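Probable glutathione S-transferase (PDB 3H1N) probably catalyses the conjugation of glutathione to electrophilic substrates, as other glutathione S-transferases do. Local coordinates at residues T122-D127 and L146-D151; H126-P131 and P247-A252; H130-G135 and Q142-R147; H190-L195 and R201-L206. One frame throughout, in Å; residues are numbered along the deposited sequence. Where two conformers were deposited one is given.

Contact 1: residues T122-D127 and L146-D151; sequences TAEAHD and LRRAAD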
loop_
_atom_site.group_PDB
_atom_site.type_symbol
_atom_site.label_atom_id
_atom_site.label_comp_id
_atom_site.label_asym_id
_atom_site.label_seq_id
_atom_site.Cartn_x
_atom_site.Cartn_y
_atom_site.Cartn_z
ATOM N N THR B 122 -7.514 -6.389 -0.194
ATOM C CA THR B 122 -8.362 -5.919 0.895
ATOM C C THR B 122 -9.058 -4.594 0.523
ATOM O O THR B 122 -10.262 -4.452 0.696
ATOM C CB THR B 122 -7.514 -5.803 2.217
ATOM O OG1 THR B 122 -7.070 -7.117 2.619
ATOM C CG2 THR B 122 -8.317 -5.169 3.342
ATOM N N ALA B 123 -8.303 -3.633 0.001
ATOM C CA ALA B 123 -8.893 -2.378 -0.450
ATOM C C ALA B 123 -9.910 -2.586 -1.587
ATOM O O ALA B 123 -10.951 -1.895 -1.644
ATOM C CB ALA B 123 -7.804 -1.391 -0.872
ATOM N N GLU B 124 -9.617 -3.536 -2.476
ATOM C CA GLU B 124 -10.544 -3.862 -3.568
ATOM C C GLU B 124 -11.815 -4.494 -3.019
ATOM O O GLU B 124 -12.902 -4.224 -3.533
ATOM C CB GLU B 124 -9.889 -4.744 -4.648
ATOM C CG GLU B 124 -8.839 -3.992 -5.456
ATOM C CD GLU B 124 -8.385 -4.706 -6.738
ATOM O OE1 GLU B 124 -9.157 -5.503 -7.308
ATOM O OE2 GLU B 124 -7.259 -4.418 -7.208
ATOM N N ALA B 125 -11.690 -5.292 -1.958
ATOM C CA ALA B 125 -12.870 -5.882 -1.302
ATOM C C ALA B 125 -13.766 -4.813 -0.663
ATOM O O ALA B 125 -14.986 -5.020 -0.495
ATOM C CB ALA B 125 -12.453 -6.945 -0.281
ATOM N N HIS B 126 -13.162 -3.684 -0.286
ATOM C CA HIS B 126 -13.917 -2.556 0.250
ATOM C C HIS B 126 -14.517 -1.742 -0.876
ATOM O O HIS B 126 -15.686 -1.343 -0.836
ATOM C CB HIS B 126 -13.029 -1.645 1.092
ATOM C CG HIS B 126 -13.672 -0.338 1.426
ATOM N ND1 HIS B 126 -13.461 0.800 0.678
ATOM C CD2 HIS B 126 -14.544 0.008 2.401
ATOM C CE1 HIS B 126 -14.161 1.796 1.190
ATOM N NE2 HIS B 126 -14.826 1.343 2.236
ATOM N N ASP B 127 -13.694 -1.470 -1.877
ATOM C CA ASP B 127 -14.103 -0.606 -2.960
ATOM C C ASP B 127 -15.201 -1.237 -3.833
ATOM O O ASP B 127 -15.868 -0.528 -4.560
ATOM C CB ASP B 127 -12.888 -0.190 -3.783
ATOM C CG ASP B 127 -11.981 0.800 -3.047
ATOM O OD1 ASP B 127 -12.257 1.182 -1.885
ATOM O OD2 ASP B 127 -10.988 1.237 -3.661
ATOM N N LEU B 146 -22.720 -2.994 -8.393
ATOM C CA LEU B 146 -23.051 -4.183 -9.196
ATOM C C LEU B 146 -22.052 -4.367 -10.359
ATOM O O LEU B 146 -21.609 -5.492 -10.660
ATOM C CB LEU B 146 -24.483 -4.083 -9.740
ATOM C CG LEU B 146 -25.633 -4.164 -8.730
ATOM C CD1 LEU B 146 -26.921 -3.678 -9.378
ATOM C CD2 LEU B 146 -25.801 -5.589 -8.163
ATOM N N ARG B 147 -21.686 -3.245 -10.984
ATOM C CA ARG B 147 -20.737 -3.247 -12.088
ATOM C C ARG B 147 -19.330 -3.603 -11.614
ATOM O O ARG B 147 -18.673 -4.480 -12.197
ATOM C CB ARG B 147 -20.748 -1.886 -12.791
ATOM C CG ARG B 147 -22.058 -1.610 -13.541
ATOM C CD ARG B 147 -22.100 -0.223 -14.147
ATOM N NE ARG B 147 -21.064 -0.034 -15.159
ATOM C CZ ARG B 147 -20.745 1.138 -15.706
ATOM N NH1 ARG B 147 -21.379 2.250 -15.361
ATOM N NH2 ARG B 147 -19.794 1.196 -16.620
ATOM N N ARG B 148 -18.872 -2.931 -10.557
ATOM C CA ARG B 148 -17.558 -3.228 -9.986
ATOM C C ARG B 148 -17.438 -4.674 -9.486
ATOM O O ARG B 148 -16.400 -5.318 -9.695
ATOM C CB ARG B 148 -17.225 -2.242 -8.858
ATOM C CG ARG B 148 -15.865 -2.523 -8.241
ATOM C CD ARG B 148 -15.064 -1.279 -7.979
ATOM N NE ARG B 148 -13.726 -1.644 -7.510
ATOM C CZ ARG B 148 -12.695 -0.807 -7.441
ATOM N NH1 ARG B 148 -12.826 0.463 -7.815
ATOM N NH2 ARG B 148 -11.521 -1.252 -7.009
ATOM N N ALA B 149 -18.497 -5.184 -8.847
ATOM C CA ALA B 149 -18.529 -6.555 -8.349
ATOM C C ALA B 149 -18.318 -7.610 -9.441
ATOM O O ALA B 149 -17.605 -8.600 -9.228
ATOM C CB ALA B 149 -19.848 -6.835 -7.568
ATOM N N ALA B 150 -18.909 -7.378 -10.613
ATOM C CA ALA B 150 -18.754 -8.312 -11.722
ATOM C C ALA B 150 -17.276 -8.463 -12.097
ATOM O O ALA B 150 -16.815 -9.573 -12.291
ATOM C CB ALA B 150 -19.600 -7.902 -12.926
ATOM N N ASP B 151 -16.530 -7.363 -12.144
ATOM C CA ASP B 151 -15.085 -7.434 -12.422
ATOM C C ASP B 151 -14.274 -8.038 -11.265
ATOM O O ASP B 151 -13.329 -8.807 -11.485
ATOM C CB ASP B 151 -14.535 -6.052 -12.788
ATOM C CG ASP B 151 -13.075 -6.104 -13.243
ATOM O OD1 ASP B 151 -12.780 -6.794 -14.246
ATOM O OD2 ASP B 151 -12.217 -5.464 -12.590
HETATM O O HOH W 1 -11.566 -4.377 -7.885
HETATM O O HOH W 2 -13.421 -4.016 -6.213
HETATM O O HOH W 3 -11.059 2.109 -6.130
#
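R148 reaches from helix 142-167 to E124 and D127 on the last turns of helix 105-127, two neighbouring helices of the all-helical C-terminal domain of the glutathione S-transferase fold. Its CB points at the opposite helix; CG lies trans to the backbone N (chi1 180°), and the chain then bends at chi2 (137°), bringing CD to 3.6 Å from D127 O. NE donates instead to a water 2.7 Å away, which donates to the carbonyl O of E124. Over the centre of the guanidinium sits D127 CB, 3.7 Å from CZ, while E124 CG lies at the rim, 4.1 Å from NH2. NH2 is joined to E124 OE1 through a second water, the salt bridge of this glutamate being made by OE2 to R156. D127 OD2 is 4.2 Å from R148 NH2 but well out of the guanidinium plane, so between these two atoms any direct attraction is probably one of charge. NH1 bonds to the carbonyl O of P131 of the second subunit, at the dimer interface. A third water links R148 NH1 to D127 OD2, and OD1 of the same carboxylate accepts from H126 ND1 at 2.9 Å, close to the imidazole plane.

Contact 2: residues H126-P131 and P247-A252; sequences HDVHHP and PELDGA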
loop_
_atom_site.group_PDB
_atom_site.type_symbol
_atom_site.label_atom_id
_atom_site.label_comp_id
_atom_site.label_asym_id
_atom_site.label_seq_id
_atom_site.Cartn_x
_atom_site.Cartn_y
_atom_site.Cartn_z
ATOM N N HIS B 126 -13.162 -3.684 -0.286
ATOM C CA HIS B 126 -13.917 -2.556 0.250
ATOM C C HIS B 126 -14.517 -1.742 -0.876
ATOM O O HIS B 126 -15.686 -1.343 -0.836
ATOM C CB HIS B 126 -13.029 -1.645 1.092
ATOM C CG HIS B 126 -13.672 -0.338 1.426
ATOM N ND1 HIS B 126 -13.461 0.800 0.678
ATOM C CD2 HIS B 126 -14.544 0.008 2.401
ATOM C CE1 HIS B 126 -14.161 1.796 1.190
ATOM N NE2 HIS B 126 -14.826 1.343 2.236
ATOM N N ASP B 127 -13.694 -1.470 -1.877
ATOM C CA ASP B 127 -14.103 -0.606 -2.960
ATOM C C ASP B 127 -15.201 -1.237 -3.833
ATOM O O ASP B 127 -15.868 -0.528 -4.560
ATOM C CB ASP B 127 -12.888 -0.190 -3.783
ATOM C CG ASP B 127 -11.981 0.800 -3.047
ATOM O OD1 ASP B 127 -12.257 1.182 -1.885
ATOM O OD2 ASP B 127 -10.988 1.237 -3.661
ATOM N N VAL B 128 -15.426 -2.553 -3.733
ATOM C CA VAL B 128 -16.491 -3.186 -4.513
ATOM C C VAL B 128 -17.864 -2.591 -4.136
ATOM O O VAL B 128 -18.723 -2.420 -4.994
ATOM C CB VAL B 128 -16.480 -4.740 -4.369
ATOM C CG1 VAL B 128 -17.195 -5.189 -3.103
ATOM C CG2 VAL B 128 -17.115 -5.390 -5.584
ATOM N N HIS B 129 -18.050 -2.282 -2.847
ATOM C CA HIS B 129 -19.311 -1.716 -2.346
ATOM C C HIS B 129 -19.266 -0.215 -2.120
ATOM O O HIS B 129 -20.311 0.407 -1.916
ATOM C CB HIS B 129 -19.839 -2.451 -1.097
ATOM C CG HIS B 129 -18.831 -2.612 0.003
ATOM N ND1 HIS B 129 -18.419 -1.561 0.798
ATOM C CD2 HIS B 129 -18.184 -3.709 0.468
ATOM C CE1 HIS B 129 -17.551 -2.003 1.694
ATOM N NE2 HIS B 129 -17.386 -3.302 1.511
ATOM N N HIS B 130 -18.067 0.365 -2.181
ATOM C CA HIS B 130 -17.895 1.813 -2.162
ATOM C C HIS B 130 -17.047 2.291 -3.345
ATOM O O HIS B 130 -15.978 2.896 -3.155
ATOM C CB HIS B 130 -17.304 2.299 -0.831
ATOM C CG HIS B 130 -18.266 2.199 0.306
ATOM N ND1 HIS B 130 -18.820 3.302 0.916
ATOM C CD2 HIS B 130 -18.802 1.117 0.919
ATOM C CE1 HIS B 130 -19.655 2.901 1.862
ATOM N NE2 HIS B 130 -19.659 1.579 1.886
ATOM N N PRO B 131 -17.529 2.040 -4.572
ATOM C CA PRO B 131 -16.743 2.359 -5.769
ATOM C C PRO B 131 -16.685 3.841 -6.095
ATOM O O PRO B 131 -15.774 4.275 -6.823
ATOM C CB PRO B 131 -17.483 1.602 -6.880
ATOM C CG PRO B 131 -18.913 1.525 -6.379
ATOM C CD PRO B 131 -18.771 1.315 -4.903
ATOM N N PRO B 247 -25.698 -10.111 -1.027
ATOM C CA PRO B 247 -26.027 -11.159 -2.010
ATOM C C PRO B 247 -25.992 -10.646 -3.464
ATOM O O PRO B 247 -25.540 -11.369 -4.368
ATOM C CB PRO B 247 -27.441 -11.581 -1.603
ATOM C CG PRO B 247 -27.491 -11.311 -0.125
ATOM C CD PRO B 247 -26.699 -10.031 0.052
ATOM N N GLU B 248 -26.416 -9.397 -3.679
ATOM C CA GLU B 248 -26.468 -8.818 -5.032
ATOM C C GLU B 248 -25.099 -8.628 -5.705
ATOM O O GLU B 248 -25.009 -8.568 -6.938
ATOM C CB GLU B 248 -27.287 -7.514 -5.050
ATOM C CG GLU B 248 -26.677 -6.336 -4.277
ATOM C CD GLU B 248 -27.084 -6.279 -2.810
ATOM O OE1 GLU B 248 -27.465 -7.324 -2.211
ATOM O OE2 GLU B 248 -27.004 -5.172 -2.235
ATOM N N LEU B 249 -24.043 -8.559 -4.894
ATOM C CA LEU B 249 -22.684 -8.445 -5.399
ATOM C C LEU B 249 -21.987 -9.801 -5.602
ATOM O O LEU B 249 -20.931 -9.861 -6.227
ATOM C CB LEU B 249 -21.853 -7.534 -4.475
ATOM C CG LEU B 249 -22.416 -6.127 -4.216
ATOM C CD1 LEU B 249 -21.377 -5.274 -3.490
ATOM C CD2 LEU B 249 -22.841 -5.449 -5.520
ATOM N N ASP B 250 -22.593 -10.885 -5.101
ATOM C CA ASP B 250 -22.022 -12.226 -5.219
ATOM C C ASP B 250 -22.493 -12.908 -6.533
ATOM O O ASP B 250 -23.329 -12.374 -7.272
ATOM C CB ASP B 250 -22.437 -13.057 -3.982
ATOM C CG ASP B 250 -21.484 -14.222 -3.664
ATOM O OD1 ASP B 250 -20.449 -14.404 -4.325
ATOM O OD2 ASP B 250 -21.796 -14.984 -2.721
ATOM N N GLY B 251 -21.920 -14.064 -6.836
ATOM C CA GLY B 251 -22.320 -14.865 -8.001
ATOM C C GLY B 251 -21.368 -16.031 -8.197
ATOM O O GLY B 251 -20.262 -16.023 -7.661
ATOM N N ALA B 252 -21.779 -17.021 -8.988
ATOM C CA ALA B 252 -20.929 -18.186 -9.259
ATOM C C ALA B 252 -19.643 -17.776 -9.980
ATOM O O ALA B 252 -18.571 -18.355 -9.765
ATOM C CB ALA B 252 -21.693 -19.243 -10.063
ATOM O OXT ALA B 252 -19.633 -16.845 -10.786
#
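V128 and H129, at the C-terminal end of helix 105-127 of the glutathione S-transferase C-terminal domain, meet L249 in the short 3-10 segment of the C-terminal tail. The contact is small and apolar, and one methyl, L249 CD1, does the touching. It lies 4.0 Å from H129 CB and 4.2 Å from the carbonyl O of V128. V128 CG1 is also 4.2 Å from L249 CD1 in the conformer described, but this valine has two deposited positions, so that part of the packing is less certain.

H129 presents its CB to the leucine while its imidazole is used elsewhere. With chi1 at 51°, the ring is tucked between the backbone N and the carbonyl carbon, and its face comes to lie beneath the carbonyl O of H126, which stands 3.1 Å above the ring plane. The same oxygen accepts the backbone N-H groups of H129 and H130, both at 3.2 Å from H126 O. NE2 of H129 is satisfied by the carbonyl O of I242, so the histidine ties this segment to the approaching tail as well.

On the tail side, D250 N bonds to P247 O at 3.1 Å and closes the 3-10 turn that presents L249. Helix 142-167 runs alongside: A149 packs on both V128 and L249, and R153 donates to the carbonyl O of L249. Further on, D250 receives the backbone N-H groups of R201 and R202, so the tail passes from the C-terminal end of helix 105-127, along helix 142-167, to the start of helix 200-206.

Contact 3: residues H130-G135 and Q142-R147; sequences HPVAAG and QDVALR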
loop_
_atom_site.group_PDB
_atom_site.type_symbol
_atom_site.label_atom_id
_atom_site.label_comp_id
_atom_site.label_asym_id
_atom_site.label_seq_id
_atom_site.Cartn_x
_atom_site.Cartn_y
_atom_site.Cartn_z
ATOM N N HIS B 130 -18.067 0.365 -2.181
ATOM C CA HIS B 130 -17.895 1.813 -2.162
ATOM C C HIS B 130 -17.047 2.291 -3.345
ATOM O O HIS B 130 -15.978 2.896 -3.155
ATOM C CB HIS B 130 -17.304 2.299 -0.831
ATOM C CG HIS B 130 -18.266 2.199 0.306
ATOM N ND1 HIS B 130 -18.820 3.302 0.916
ATOM C CD2 HIS B 130 -18.802 1.117 0.919
ATOM C CE1 HIS B 130 -19.655 2.901 1.862
ATOM N NE2 HIS B 130 -19.659 1.579 1.886
ATOM N N PRO B 131 -17.529 2.040 -4.572
ATOM C CA PRO B 131 -16.743 2.359 -5.769
ATOM C C PRO B 131 -16.685 3.841 -6.095
ATOM O O PRO B 131 -15.774 4.275 -6.823
ATOM C CB PRO B 131 -17.483 1.602 -6.880
ATOM C CG PRO B 131 -18.913 1.525 -6.379
ATOM C CD PRO B 131 -18.771 1.315 -4.903
ATOM N N VAL B 132 -17.653 4.611 -5.587
ATOM C CA VAL B 132 -17.705 6.053 -5.848
ATOM C C VAL B 132 -16.976 6.829 -4.743
ATOM O O VAL B 132 -16.141 7.700 -5.028
ATOM C CB VAL B 132 -19.173 6.574 -6.019
ATOM C CG1 VAL B 132 -19.209 8.100 -6.197
ATOM C CG2 VAL B 132 -19.891 5.870 -7.187
ATOM N N ALA B 133 -17.287 6.507 -3.486
ATOM C CA ALA B 133 -16.777 7.271 -2.355
ATOM C C ALA B 133 -16.873 6.480 -1.064
ATOM O O ALA B 133 -17.942 5.948 -0.719
ATOM C CB ALA B 133 -17.546 8.571 -2.221
ATOM N N ALA B 134 -15.748 6.420 -0.347
ATOM C CA ALA B 134 -15.682 5.744 0.948
ATOM C C ALA B 134 -16.611 6.433 1.945
ATOM O O ALA B 134 -17.173 5.787 2.836
ATOM C CB ALA B 134 -14.243 5.737 1.457
ATOM N N GLY B 135 -16.808 7.740 1.757
ATOM C CA GLY B 135 -17.641 8.527 2.653
ATOM C C GLY B 135 -19.136 8.520 2.386
ATOM O O GLY B 135 -19.886 9.135 3.135
ATOM N N GLN B 142 -25.136 1.708 -5.179
ATOM C CA GLN B 142 -25.395 0.285 -5.423
ATOM C C GLN B 142 -25.302 -0.127 -6.902
ATOM O O GLN B 142 -24.763 -1.181 -7.214
ATOM C CB GLN B 142 -26.751 -0.153 -4.848
ATOM C CG GLN B 142 -26.912 -1.677 -4.897
ATOM C CD GLN B 142 -28.336 -2.156 -4.686
ATOM O OE1 GLN B 142 -29.294 -1.559 -5.189
ATOM N NE2 GLN B 142 -28.482 -3.257 -3.955
ATOM N N ASP B 143 -25.837 0.693 -7.799
ATOM C CA ASP B 143 -25.772 0.400 -9.237
ATOM C C ASP B 143 -24.325 0.277 -9.719
ATOM O O ASP B 143 -23.991 -0.609 -10.525
ATOM C CB ASP B 143 -26.492 1.482 -10.054
ATOM C CG ASP B 143 -27.969 1.602 -9.701
ATOM O OD1 ASP B 143 -28.557 0.644 -9.158
ATOM O OD2 ASP B 143 -28.549 2.669 -9.979
ATOM N N VAL B 144 -23.483 1.189 -9.243
ATOM C CA VAL B 144 -22.054 1.154 -9.563
ATOM C C VAL B 144 -21.420 -0.104 -8.938
ATOM O O VAL B 144 -20.652 -0.812 -9.599
ATOM C CB VAL B 144 -21.341 2.431 -9.097
ATOM C CG1 VAL B 144 -19.859 2.381 -9.465
ATOM C CG2 VAL B 144 -22.011 3.668 -9.727
ATOM N N ALA B 145 -21.791 -0.402 -7.691
ATOM C CA ALA B 145 -21.277 -1.583 -6.995
ATOM C C ALA B 145 -21.537 -2.874 -7.793
ATOM O O ALA B 145 -20.665 -3.733 -7.876
ATOM C CB ALA B 145 -21.876 -1.692 -5.595
ATOM N N LEU B 146 -22.720 -2.994 -8.393
ATOM C CA LEU B 146 -23.051 -4.183 -9.196
ATOM C C LEU B 146 -22.052 -4.367 -10.359
ATOM O O LEU B 146 -21.609 -5.492 -10.660
ATOM C CB LEU B 146 -24.483 -4.083 -9.740
ATOM C CG LEU B 146 -25.633 -4.164 -8.730
ATOM C CD1 LEU B 146 -26.921 -3.678 -9.378
ATOM C CD2 LEU B 146 -25.801 -5.589 -8.163
ATOM N N ARG B 147 -21.686 -3.245 -10.984
ATOM C CA ARG B 147 -20.737 -3.247 -12.088
ATOM C C ARG B 147 -19.330 -3.603 -11.614
ATOM O O ARG B 147 -18.673 -4.480 -12.197
ATOM C CB ARG B 147 -20.748 -1.886 -12.791
ATOM C CG ARG B 147 -22.058 -1.610 -13.541
ATOM C CD ARG B 147 -22.100 -0.223 -14.147
ATOM N NE ARG B 147 -21.064 -0.034 -15.159
ATOM C CZ ARG B 147 -20.745 1.138 -15.706
ATOM N NH1 ARG B 147 -21.379 2.250 -15.361
ATOM N NH2 ARG B 147 -19.794 1.196 -16.620
#
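P131 and V132 pack on V144 and A145, joining the loop after helix 105-127 to the first turns of helix 142-167, both in the glutathione S-transferase C-terminal domain. All contacts between the two segments are of van der Waals kind. The pyrrolidine ring of P131 presents CG to V144 CG1 at 3.3 Å, closer than usual for two carbons, and its CB lies 3.6 Å from the same methyl. P131 CG also rests 3.7 Å from the backbone N of A145. V144 divides its branches: CG1, trans to the backbone N (chi1 -179°), takes the proline, and CG2 meets V132 CG2 at 4.0 Å, the two valines crossing at about a right angle.

Polar bonds serve the loop itself. H130 ND1 donates to the carbonyl O of A133 over 3.2 Å, the oxygen lying in the imidazole plane, and Q141 binds both V132 N and A133 O through its amide.

Across the dimer, V144 packs on V144 of the second subunit and V132 on R147 of that subunit. The chemistry implies a division of labour: hydrogen bonds shape the loop, while closely packed aliphatic groups, tightest at P131 CG, seat it on the helix.

Contact 4: residues H190-L195 and R201-L206; sequences HVVEGL and RRMRTL
V192 and L195, three residues apart on helix 183-198, pack against M203 of helix 200-206, the two being successive helices of the glutathione S-transferase C-terminal domain. M203 is present as selenomethionine. Before the touching residues, V191 faces helix 105-127, so the segment has that helix as a neighbour too.

V192 is the first to touch the shorter helix. Its CG1, set trans to the backbone N (chi1 171°), meets the terminal methyl CE of M203 at 4.0 Å, the two side chains crossing at about a right angle. Its surroundings also include L213, M214 and H217 of helix 211-221.

L195 closes the segment and makes the closest approach. Its CB points at the other helix and is 3.9 Å from M203 SE and 4.0 Å from M203 CE, while its carbonyl O lies 3.5 Å from M203 CG. The selenomethionine chain is folded for this: with chi2 at -63° and chi3 at -85° it doubles round, so that CG passes the carbonyl, SE rests beside L195 CB, and CE swings back to V192. M157 and M161 of helix 142-167 pack on it too.

No polar group bonds between the two segments, and the residues that meet are buried. The contact therefore rests on dispersion between a bent, buried side chain and two aliphatic residues one helical turn apart.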
loop_
_atom_site.group_PDB
_atom_site.type_symbol
_atom_site.label_atom_id
_atom_site.label_comp_id
_atom_site.label_asym_id
_atom_site.label_seq_id
_atom_site.Cartn_x
_atom_site.Cartn_y
_atom_site.Cartn_z
ATOM N N HIS B 190 -6.476 -14.133 6.896
ATOM C CA HIS B 190 -7.562 -13.210 7.188
ATOM C C HIS B 190 -8.292 -12.716 5.938
ATOM O O HIS B 190 -9.523 -12.623 5.939
ATOM C CB HIS B 190 -7.129 -12.021 8.065
ATOM C CG HIS B 190 -8.278 -11.136 8.455
ATOM N ND1 HIS B 190 -9.277 -11.555 9.308
ATOM C CD2 HIS B 190 -8.620 -9.887 8.060
ATOM C CE1 HIS B 190 -10.169 -10.590 9.447
ATOM N NE2 HIS B 190 -9.788 -9.561 8.703
ATOM N N VAL B 191 -7.549 -12.393 4.884
ATOM C CA VAL B 191 -8.186 -11.956 3.645
ATOM C C VAL B 191 -9.067 -13.085 3.039
ATOM O O VAL B 191 -10.150 -12.820 2.488
ATOM C CB VAL B 191 -7.162 -11.313 2.646
ATOM C CG1 VAL B 191 -6.310 -12.380 1.915
ATOM C CG2 VAL B 191 -7.890 -10.414 1.664
ATOM N N VAL B 192 -8.646 -14.343 3.206
ATOM C CA VAL B 192 -9.466 -15.470 2.752
ATOM C C VAL B 192 -10.742 -15.592 3.619
ATOM O O VAL B 192 -11.838 -15.856 3.091
ATOM C CB VAL B 192 -8.663 -16.812 2.712
ATOM C CG1 VAL B 192 -9.582 -17.995 2.446
ATOM C CG2 VAL B 192 -7.555 -16.749 1.653
ATOM N N GLU B 193 -10.609 -15.379 4.934
ATOM C CA GLU B 193 -11.787 -15.337 5.810
ATOM C C GLU B 193 -12.761 -14.270 5.352
ATOM O O GLU B 193 -13.967 -14.509 5.320
ATOM C CB GLU B 193 -11.417 -15.037 7.274
ATOM C CG GLU B 193 -10.899 -16.218 8.048
ATOM C CD GLU B 193 -11.961 -17.272 8.265
ATOM O OE1 GLU B 193 -13.010 -16.972 8.881
ATOM O OE2 GLU B 193 -11.749 -18.411 7.813
ATOM N N GLY B 194 -12.224 -13.096 5.036
ATOM C CA GLY B 194 -13.020 -11.970 4.558
ATOM C C GLY B 194 -13.767 -12.268 3.264
ATOM O O GLY B 194 -14.944 -11.937 3.139
ATOM N N LEU B 195 -13.081 -12.894 2.311
ATOM C CA LEU B 195 -13.688 -13.259 1.029
ATOM C C LEU B 195 -14.750 -14.351 1.183
ATOM O O LEU B 195 -15.800 -14.313 0.517
ATOM C CB LEU B 195 -12.619 -13.652 0.001
ATOM C CG LEU B 195 -11.740 -12.490 -0.504
ATOM C CD1 LEU B 195 -10.589 -12.956 -1.420
ATOM C CD2 LEU B 195 -12.568 -11.441 -1.237
ATOM N N ARG B 201 -20.707 -17.476 -2.562
ATOM C CA ARG B 201 -21.024 -18.159 -3.820
ATOM C C ARG B 201 -19.829 -18.200 -4.766
ATOM O O ARG B 201 -19.517 -19.258 -5.305
ATOM C CB ARG B 201 -22.262 -17.558 -4.512
ATOM C CG ARG B 201 -23.578 -17.887 -3.796
ATOM C CD ARG B 201 -24.796 -17.231 -4.454
ATOM N NE ARG B 201 -24.932 -17.601 -5.865
ATOM C CZ ARG B 201 -25.240 -16.745 -6.840
ATOM N NH1 ARG B 201 -25.453 -15.462 -6.564
ATOM N NH2 ARG B 201 -25.335 -17.172 -8.096
ATOM N N ARG B 202 -19.150 -17.067 -4.958
ATOM C CA ARG B 202 -17.952 -17.053 -5.806
ATOM C C ARG B 202 -16.824 -17.921 -5.238
ATOM O O ARG B 202 -16.103 -18.589 -5.990
ATOM C CB ARG B 202 -17.457 -15.628 -6.086
ATOM C CG ARG B 202 -16.240 -15.539 -7.047
ATOM C CD ARG B 202 -16.559 -16.117 -8.440
ATOM N NE ARG B 202 -15.522 -15.796 -9.425
ATOM C CZ ARG B 202 -15.321 -16.463 -10.562
ATOM N NH1 ARG B 202 -16.057 -17.528 -10.869
ATOM N NH2 ARG B 202 -14.362 -16.076 -11.396
HETATM N N MSE B 203 -16.698 -17.945 -3.910
HETATM C CA MSE B 203 -15.654 -18.747 -3.269
HETATM C C MSE B 203 -15.964 -20.235 -3.433
HETATM O O MSE B 203 -15.052 -21.053 -3.588
HETATM C CB MSE B 203 -15.474 -18.366 -1.784
HETATM C CG MSE B 203 -14.815 -16.992 -1.573
HETATM SE SE MSE B 203 -12.989 -16.862 -2.255
HETATM C CE MSE B 203 -12.081 -17.591 -0.680
ATOM N N ARG B 204 -17.252 -20.579 -3.416
ATOM C CA ARG B 204 -17.669 -21.944 -3.716
ATOM C C ARG B 204 -17.134 -22.415 -5.081
ATOM O O ARG B 204 -16.696 -23.563 -5.205
ATOM C CB ARG B 204 -19.186 -22.078 -3.631
ATOM C CG ARG B 204 -19.679 -23.492 -3.576
ATOM C CD ARG B 204 -20.877 -23.593 -2.627
ATOM N NE ARG B 204 -21.979 -22.708 -3.023
ATOM C CZ ARG B 204 -22.481 -21.716 -2.283
ATOM N NH1 ARG B 204 -22.004 -21.445 -1.068
ATOM N NH2 ARG B 204 -23.487 -20.998 -2.764
ATOM N N THR B 205 -17.145 -21.528 -6.076
ATOM C CA THR B 205 -16.585 -21.830 -7.403
ATOM C C THR B 205 -15.051 -21.947 -7.371
ATOM O O THR B 205 -14.467 -22.848 -7.991
ATOM C CB THR B 205 -16.981 -20.753 -8.442
ATOM O OG1 THR B 205 -18.411 -20.697 -8.554
ATOM C CG2 THR B 205 -16.363 -21.056 -9.831
ATOM N N LEU B 206 -14.411 -21.048 -6.628
ATOM C CA LEU B 206 -12.986 -20.829 -6.773
ATOM C C LEU B 206 -12.082 -21.694 -5.904
ATOM O O LEU B 206 -10.962 -22.015 -6.308
ATOM C CB LEU B 206 -12.648 -19.349 -6.535
ATOM C CG LEU B 206 -13.176 -18.249 -7.463
ATOM C CD1 LEU B 206 -12.644 -16.929 -6.959
ATOM C CD2 LEU B 206 -12.776 -18.460 -8.935
#

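Overall arrangement
Contact 1 is a surface contact, built on water bridges and charge, whereas contacts 2, 3 and 4 join buried side chains by apolar packing. Contacts 1 and 3 share helix 142-167 and both extend to the second subunit; their centres are about 8 Å apart. The centres of contacts 1 and 2 are about 5 Å apart, and both begin at the same helix end, 105-127, but contact 2 brings in the C-terminal tail. That tail also leads to contact 4, where A252 O bonds to T205 OG1. Contact 4 stays within one subunit, about 20 Å between centres from contact 3, with selenomethionine, valine and leucine where contact 3 uses proline, valine and alanine.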